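Local coordinates for protein glutamine synthetase (Helicobacter pylori, PDB 5ZLI) that belongs to the glutamine synthetase family, whose subunits join a beta-grasp domain to a larger catalytic domain and here assemble as a dodecamer, at residues B[247-252]-B[371-376]; B[239-244]-B[379-384]; B[63-68]-B[458-463]. All blocks are in the same frame, centred on the assembly; numbering follows the deposited sequence.

Contact 1. Residues B[247-252]-B[371-376]; sequences KLKYVV and PDSSSN
Lys249 reaches out from helix 238-258 to the turn at Ser373, and the contact rests on this one extended side chain. CG lies beside the backbone N and anti to the carbonyl carbon (chi1 -77°), and the rest of the chain runs nearly straight, so the amine arrives at the loop end-on. There Lys249 NZ donates a hydrogen bond of 2.8 Å to Ser373 O, in the carbonyl plane and on a lone pair, with a C=O...N angle of 138°. Close by, Lys249 CE packs on Ser373 CB at 3.7 Å, while the hydroxyl of Ser373 is turned to Asn140 instead. This is the tight end. The looser flank is at Ser375, whose carbonyl O stands 3.6 Å from Lys249 NZ, and farther back the two backbones are well apart, 9.0 Å between Lys249 CA and Ser373 CA. The lysine is nevertheless buried, since Pro377 of the same chain and Cys481 of a second subunit also pack on it. The acceptor belongs to a type I beta turn, Asp372 to Ser375, and directly after it Asn376 N-caps helix 377-393, its OD1 accepting from Tyr378 N. The lysine thus ties one catalytic-domain helix to the entry of another. With main-chain oxygens rather than a carboxylate facing the buried amine from this loop, any positive charge on it is probably stabilised here by carbonyl dipoles.

Contact 2. Residues B[239-244]-B[379-384]; sequences VEAADN and LAFAAI
Beside Ala242, which meets the edge of the Phe381 ring, Asp243 turns away and its OD2 is gripped by two arginines, Arg83 and Arg115, each in a salt bridge. The neighbours on one helix thus divide their tasks, charge on one side and apolar packing on the other. The packing side belongs to a helix-helix contact in the catalytic domain of the glutamine synthetase fold, between helix 238-258 and helix 377-393, and helix 114-128 touches both, through Val239 on one and Leu379 and Ala382 on the other. Small residues receive a large one: Ala241 and Ala242 both point toward the partner helix, and the backbones come as near as 7.2 Å between Ala242 CA and Phe381 CA. Phe381 bridges the gap with CG beside its own backbone N and anti to the carbonyl carbon (chi1 -63°), which sends the ring out toward the two alanines. It does not lie flat on them. Its CD2-CE2 side goes in first, and the main chain of the alanines lies at that edge, with Ala241 C 3.7 Å from Phe381 CE2. The ring is also stacked with Phe136 of strand 133-145, so this residue joins the helix pair to the large sheet. The methyls complete the seat, Ala241 CB touching Phe381 CE2 at 3.8 Å and Ala242 CB touching Phe381 CD2 at 3.5 Å, while Ala242 N lies in the plane of the ring, 3.3 Å from Phe381 CE2.

Contact 3. Residues B[63-68]-B[458-463]; sequences CFKGWQ and KFNAEV
Lys65 and Asn460 meet at the protein surface, their side chains crossing at about a right angle. The touch is van der Waals in kind: Lys65 CE lies 3.9 Å from Asn460 CB and 3.6 Å from Asn460 ND2. Lys65 stretches across with CG anti to the backbone N (chi1 -156°) and bends only at its last torsion (chi4 -66°), which swings the amine round beside the amide. Of polar contacts the pair offers proximity without a bond, because Lys65 NZ and Asn460 ND2, 3.3 Å apart, are both donors. Asn460 ND2 instead makes a weak hydrogen bond to Ser456 O, one turn back on its own helix. The contact joins the two domains of the subunit: 63-68 is a loop of the beta-grasp domain between strands 57-60 and 74-81. Segment 458-463 lies on helix 448-466 of the catalytic domain. Backbone bonds shape each side. A type II beta turn from Phe64 to Trp67, closed by Trp67 N to Phe64 O at 3.0 Å, holds Lys65 up toward the helix, with Gly66 taking the positive phi (94°) of the third position. On the helix Lys458 O accepts from both Glu462 N and Val463 N, the latter marking a wider pi-type turn. Aromatic packing backs the loop: Trp67 CZ3 sits 4.0 Å above the plane of the Phe64 ring, offset toward the rim, and Trp67 meets Tyr110 edge-to-face.

Contacts 1 and 2 lie in the core of the catalytic domain and share helix 238-258, which meets the start of helix 377-393 in contact 2 and the loop just before it in contact 1. They adjoin, Ser375 CB packing on Ala380 CB at 4.0 Å. Their chemistry differs: contact 1 depends on a lysine amine donating to a carbonyl, whereas contact 2 is apolar. Contact 3 lies apart, its centre about 19 Å and 20 Å from the centres of the other two, at the surface where the beta-grasp and catalytic domains meet, and it relies on loose contact between exposed polar side chains. Residues of the segments of contacts 1 and 3 also touch two other subunits; no other chain touches the segments of contact 2.

Contact 1. Residues B[247-252]-B[371-376]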
# COMPACT_ATOMS: atom_id res chain seq x y z
N LYS B 247 13.34 26.89 -37.79
CA LYS B 247 14.47 26.68 -36.87
C LYS B 247 14.08 26.99 -35.42
O LYS B 247 14.30 26.18 -34.52
CB LYS B 247 15.67 27.53 -37.27
CG LYS B 247 16.38 27.19 -38.57
CD LYS B 247 17.77 27.89 -38.54
CE LYS B 247 18.44 27.98 -39.91
NZ LYS B 247 19.78 28.59 -39.85
N LEU B 248 13.56 28.21 -35.19
CA LEU B 248 13.09 28.63 -33.87
C LEU B 248 12.14 27.62 -33.21
O LEU B 248 12.32 27.27 -32.04
CB LEU B 248 12.41 30.00 -33.99
CG LEU B 248 11.71 30.84 -32.90
CD1 LEU B 248 10.30 30.38 -32.52
CD2 LEU B 248 12.52 30.86 -31.67
N LYS B 249 11.10 27.16 -33.93
CA LYS B 249 10.19 26.16 -33.36
C LYS B 249 10.94 24.90 -32.91
O LYS B 249 10.79 24.44 -31.78
CB LYS B 249 9.08 25.80 -34.36
CG LYS B 249 7.94 26.85 -34.51
CD LYS B 249 6.92 26.41 -35.58
CE LYS B 249 5.88 27.51 -35.91
NZ LYS B 249 4.95 27.20 -37.08
N TYR B 250 11.81 24.39 -33.77
CA TYR B 250 12.66 23.26 -33.43
C TYR B 250 13.53 23.54 -32.21
O TYR B 250 13.72 22.66 -31.37
CB TYR B 250 13.51 22.94 -34.66
CG TYR B 250 14.58 21.90 -34.50
CD1 TYR B 250 14.26 20.60 -34.14
CD2 TYR B 250 15.92 22.21 -34.76
CE1 TYR B 250 15.26 19.62 -34.02
CE2 TYR B 250 16.93 21.24 -34.63
CZ TYR B 250 16.58 19.95 -34.26
OH TYR B 250 17.56 19.00 -34.13
N VAL B 251 14.07 24.76 -32.09
CA VAL B 251 15.07 25.02 -31.07
C VAL B 251 14.44 25.07 -29.70
O VAL B 251 15.04 24.65 -28.71
CB VAL B 251 15.86 26.30 -31.38
CG1 VAL B 251 16.74 26.67 -30.22
CG2 VAL B 251 16.72 26.10 -32.61
N VAL B 252 13.29 25.72 -29.58
CA VAL B 252 12.65 25.74 -28.29
C VAL B 252 12.08 24.36 -27.96
O VAL B 252 12.23 23.88 -26.83
CB VAL B 252 11.61 26.87 -28.22
CG1 VAL B 252 12.07 28.06 -29.04
CG2 VAL B 252 10.33 26.42 -28.69
N PRO B 371 -2.45 36.32 -37.03
CA PRO B 371 -1.85 35.00 -37.31
C PRO B 371 -1.28 34.32 -36.06
O PRO B 371 -0.97 34.95 -35.05
CB PRO B 371 -0.75 35.30 -38.33
CG PRO B 371 -0.60 36.73 -38.36
CD PRO B 371 -1.78 37.39 -37.78
N ASP B 372 -1.17 32.99 -36.16
CA ASP B 372 -0.59 32.13 -35.12
C ASP B 372 0.35 31.09 -35.72
O ASP B 372 0.47 30.95 -36.94
CB ASP B 372 -1.67 31.42 -34.28
CG ASP B 372 -2.71 30.69 -35.14
OD1 ASP B 372 -2.31 29.78 -35.91
OD2 ASP B 372 -3.92 31.00 -35.01
N SER B 373 1.03 30.37 -34.84
CA SER B 373 2.08 29.46 -35.29
C SER B 373 1.54 28.12 -35.78
O SER B 373 2.30 27.33 -36.35
CB SER B 373 3.11 29.23 -34.19
OG SER B 373 3.61 30.47 -33.69
N SER B 374 0.24 27.86 -35.63
CA SER B 374 -0.35 26.71 -36.30
C SER B 374 -0.33 26.88 -37.80
O SER B 374 -0.71 25.97 -38.54
CB SER B 374 -1.77 26.46 -35.75
OG SER B 374 -2.77 26.47 -36.75
N SER B 375 0.02 28.07 -38.27
CA SER B 375 0.11 28.33 -39.69
C SER B 375 1.42 27.79 -40.26
O SER B 375 2.47 27.85 -39.61
CB SER B 375 0.00 29.83 -39.91
OG SER B 375 1.03 30.49 -39.19
N ASN B 376 1.37 27.34 -41.50
CA ASN B 376 2.61 27.10 -42.20
C ASN B 376 3.22 28.45 -42.52
O ASN B 376 2.63 29.21 -43.31
CB ASN B 376 2.39 26.29 -43.48
CG ASN B 376 3.71 25.85 -44.15
OD1 ASN B 376 4.68 26.62 -44.25
ND2 ASN B 376 3.74 24.60 -44.59

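Contact 2. Residues B[239-244]-B[379-384]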
# COMPACT_ATOMS: atom_id res chain seq x y z
N VAL B 239 10.92 34.21 -47.59
CA VAL B 239 11.28 32.81 -47.35
C VAL B 239 12.15 32.69 -46.09
O VAL B 239 11.88 31.87 -45.20
CB VAL B 239 12.00 32.22 -48.58
CG1 VAL B 239 12.53 30.81 -48.27
CG2 VAL B 239 11.11 32.30 -49.83
N GLU B 240 13.21 33.49 -46.01
CA GLU B 240 14.14 33.44 -44.88
C GLU B 240 13.45 33.65 -43.54
O GLU B 240 13.83 33.04 -42.55
CB GLU B 240 15.25 34.48 -45.11
CG GLU B 240 16.31 34.57 -44.08
CD GLU B 240 16.90 35.95 -44.11
OE1 GLU B 240 17.97 36.16 -43.49
OE2 GLU B 240 16.30 36.82 -44.78
N ALA B 241 12.46 34.53 -43.48
CA ALA B 241 11.73 34.65 -42.23
C ALA B 241 11.02 33.34 -41.89
O ALA B 241 11.15 32.81 -40.78
CB ALA B 241 10.75 35.81 -42.29
N ALA B 242 10.31 32.78 -42.86
CA ALA B 242 9.61 31.53 -42.63
C ALA B 242 10.59 30.43 -42.31
O ALA B 242 10.25 29.50 -41.56
CB ALA B 242 8.80 31.14 -43.86
N ASP B 243 11.79 30.50 -42.89
CA ASP B 243 12.83 29.54 -42.54
C ASP B 243 13.24 29.65 -41.09
O ASP B 243 13.33 28.65 -40.38
CB ASP B 243 14.04 29.74 -43.43
CG ASP B 243 13.93 29.01 -44.71
OD1 ASP B 243 12.84 28.49 -45.03
OD2 ASP B 243 14.95 28.91 -45.39
N ASN B 244 13.45 30.87 -40.61
CA ASN B 244 13.93 31.00 -39.24
C ASN B 244 12.85 30.59 -38.27
O ASN B 244 13.16 30.11 -37.18
CB ASN B 244 14.35 32.44 -38.94
CG ASN B 244 15.60 32.84 -39.65
OD1 ASN B 244 16.45 32.01 -39.96
ND2 ASN B 244 15.73 34.13 -39.90
N LEU B 379 3.36 29.36 -46.37
CA LEU B 379 2.06 29.68 -46.94
C LEU B 379 1.52 30.97 -46.34
O LEU B 379 1.11 31.87 -47.07
CB LEU B 379 1.09 28.51 -46.70
CG LEU B 379 1.44 27.08 -47.21
CD1 LEU B 379 0.26 26.15 -47.06
CD2 LEU B 379 1.93 27.02 -48.65
N ALA B 380 1.62 31.11 -45.01
CA ALA B 380 1.15 32.33 -44.36
C ALA B 380 1.84 33.57 -44.95
O ALA B 380 1.17 34.51 -45.41
CB ALA B 380 1.39 32.26 -42.84
N PHE B 381 3.18 33.59 -44.94
CA PHE B 381 3.88 34.76 -45.47
C PHE B 381 3.56 34.97 -46.94
O PHE B 381 3.19 36.08 -47.36
CB PHE B 381 5.38 34.63 -45.26
CG PHE B 381 5.78 34.56 -43.84
CD1 PHE B 381 4.91 34.97 -42.84
CD2 PHE B 381 7.01 34.08 -43.48
CE1 PHE B 381 5.27 34.90 -41.54
CE2 PHE B 381 7.38 34.01 -42.17
CZ PHE B 381 6.51 34.43 -41.20
N ALA B 382 3.67 33.90 -47.73
CA ALA B 382 3.33 33.98 -49.15
C ALA B 382 1.96 34.61 -49.34
O ALA B 382 1.80 35.52 -50.14
CB ALA B 382 3.38 32.60 -49.78
N ALA B 383 0.95 34.09 -48.65
CA ALA B 383 -0.41 34.63 -48.80
C ALA B 383 -0.55 36.08 -48.30
O ALA B 383 -1.24 36.89 -48.92
CB ALA B 383 -1.40 33.70 -48.10
N ILE B 384 0.05 36.41 -47.17
CA ILE B 384 -0.01 37.80 -46.71
C ILE B 384 0.54 38.74 -47.77
O ILE B 384 -0.04 39.80 -48.03
CB ILE B 384 0.70 37.95 -45.36
CG1 ILE B 384 -0.26 37.50 -44.26
CG2 ILE B 384 1.19 39.36 -45.17
CD1 ILE B 384 0.41 37.07 -43.00

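Contact 3. Residues B[63-68]-B[458-463]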
# COMPACT_ATOMS: atom_id res chain seq x y z
N CYS B 63 3.40 9.70 -48.61
CA CYS B 63 3.19 9.70 -47.16
C CYS B 63 2.66 11.03 -46.62
O CYS B 63 2.39 11.10 -45.41
CB CYS B 63 4.52 9.42 -46.44
SG CYS B 63 5.39 7.94 -46.95
N PHE B 64 2.49 12.05 -47.46
CA PHE B 64 2.14 13.40 -47.00
C PHE B 64 0.79 13.74 -47.59
O PHE B 64 0.63 13.76 -48.81
CB PHE B 64 3.21 14.40 -47.44
CG PHE B 64 4.56 14.07 -46.91
CD1 PHE B 64 5.36 13.14 -47.56
CD2 PHE B 64 5.01 14.63 -45.74
CE1 PHE B 64 6.59 12.79 -47.05
CE2 PHE B 64 6.24 14.30 -45.23
CZ PHE B 64 7.04 13.38 -45.89
N LYS B 65 -0.20 13.95 -46.71
CA LYS B 65 -1.54 14.18 -47.21
C LYS B 65 -1.60 15.56 -47.84
O LYS B 65 -1.04 16.53 -47.32
CB LYS B 65 -2.60 13.98 -46.12
CG LYS B 65 -4.00 13.63 -46.74
CD LYS B 65 -5.16 13.86 -45.75
CE LYS B 65 -6.56 13.73 -46.40
NZ LYS B 65 -6.87 14.80 -47.42
N GLY B 66 -2.26 15.62 -48.99
CA GLY B 66 -2.22 16.77 -49.86
C GLY B 66 -1.18 16.70 -50.96
O GLY B 66 -1.29 17.46 -51.93
N TRP B 67 -0.25 15.75 -50.89
CA TRP B 67 0.85 15.62 -51.85
C TRP B 67 0.59 14.50 -52.81
O TRP B 67 -0.53 14.52 -53.46
CB TRP B 67 2.17 15.48 -51.08
CG TRP B 67 2.75 16.77 -50.66
CD1 TRP B 67 2.19 17.99 -50.78
CD2 TRP B 67 4.08 16.98 -50.18
NE1 TRP B 67 3.05 18.96 -50.34
CE2 TRP B 67 4.23 18.37 -49.97
CE3 TRP B 67 5.16 16.14 -49.89
CZ2 TRP B 67 5.40 18.94 -49.48
CZ3 TRP B 67 6.32 16.70 -49.40
CH2 TRP B 67 6.44 18.09 -49.20
N GLN B 68 1.47 13.55 -53.06
CA GLN B 68 1.43 12.59 -54.16
C GLN B 68 0.66 11.31 -53.79
O GLN B 68 0.60 10.92 -52.62
CB GLN B 68 2.85 12.25 -54.60
CG GLN B 68 3.55 13.38 -55.29
CD GLN B 68 2.84 13.83 -56.56
OE1 GLN B 68 2.86 13.13 -57.55
NE2 GLN B 68 2.23 15.01 -56.52
N LYS B 458 -7.25 20.41 -44.89
CA LYS B 458 -7.68 21.06 -43.66
C LYS B 458 -9.07 20.58 -43.24
O LYS B 458 -9.32 20.40 -42.05
CB LYS B 458 -7.67 22.57 -43.87
CG LYS B 458 -6.29 23.05 -44.09
CD LYS B 458 -5.44 22.92 -42.84
CE LYS B 458 -3.95 23.06 -43.10
NZ LYS B 458 -3.28 22.95 -41.79
N PHE B 459 -9.95 20.30 -44.19
CA PHE B 459 -11.23 19.73 -43.82
C PHE B 459 -11.05 18.33 -43.21
O PHE B 459 -11.60 18.05 -42.14
CB PHE B 459 -12.14 19.71 -45.04
CG PHE B 459 -12.95 20.98 -45.21
CD1 PHE B 459 -14.11 21.18 -44.50
CD2 PHE B 459 -12.53 21.97 -46.07
CE1 PHE B 459 -14.85 22.36 -44.67
CE2 PHE B 459 -13.27 23.13 -46.23
CZ PHE B 459 -14.41 23.32 -45.54
N ASN B 460 -10.21 17.46 -43.82
CA ASN B 460 -10.04 16.12 -43.23
C ASN B 460 -9.17 16.09 -41.97
O ASN B 460 -9.39 15.23 -41.11
CB ASN B 460 -9.44 15.07 -44.18
CG ASN B 460 -10.42 14.56 -45.23
OD1 ASN B 460 -11.47 13.97 -44.91
ND2 ASN B 460 -10.00 14.62 -46.48
N ALA B 461 -8.15 16.95 -41.87
CA ALA B 461 -7.29 16.89 -40.69
C ALA B 461 -7.93 17.55 -39.47
O ALA B 461 -7.92 16.97 -38.38
CB ALA B 461 -5.94 17.55 -40.98
N GLU B 462 -8.53 18.73 -39.64
CA GLU B 462 -8.95 19.59 -38.53
C GLU B 462 -10.45 19.76 -38.37
O GLU B 462 -10.95 19.73 -37.25
CB GLU B 462 -8.30 20.97 -38.64
CG GLU B 462 -6.87 21.06 -38.10
CD GLU B 462 -5.79 21.09 -39.16
OE1 GLU B 462 -4.60 21.14 -38.79
OE2 GLU B 462 -6.12 21.07 -40.37
N VAL B 463 -11.19 20.00 -39.45
CA VAL B 463 -12.59 20.37 -39.30
C VAL B 463 -13.46 19.15 -39.02
O VAL B 463 -14.10 19.05 -37.97
CB VAL B 463 -13.07 21.14 -40.54
CG1 VAL B 463 -14.52 21.50 -40.35
CG2 VAL B 463 -12.24 22.41 -40.75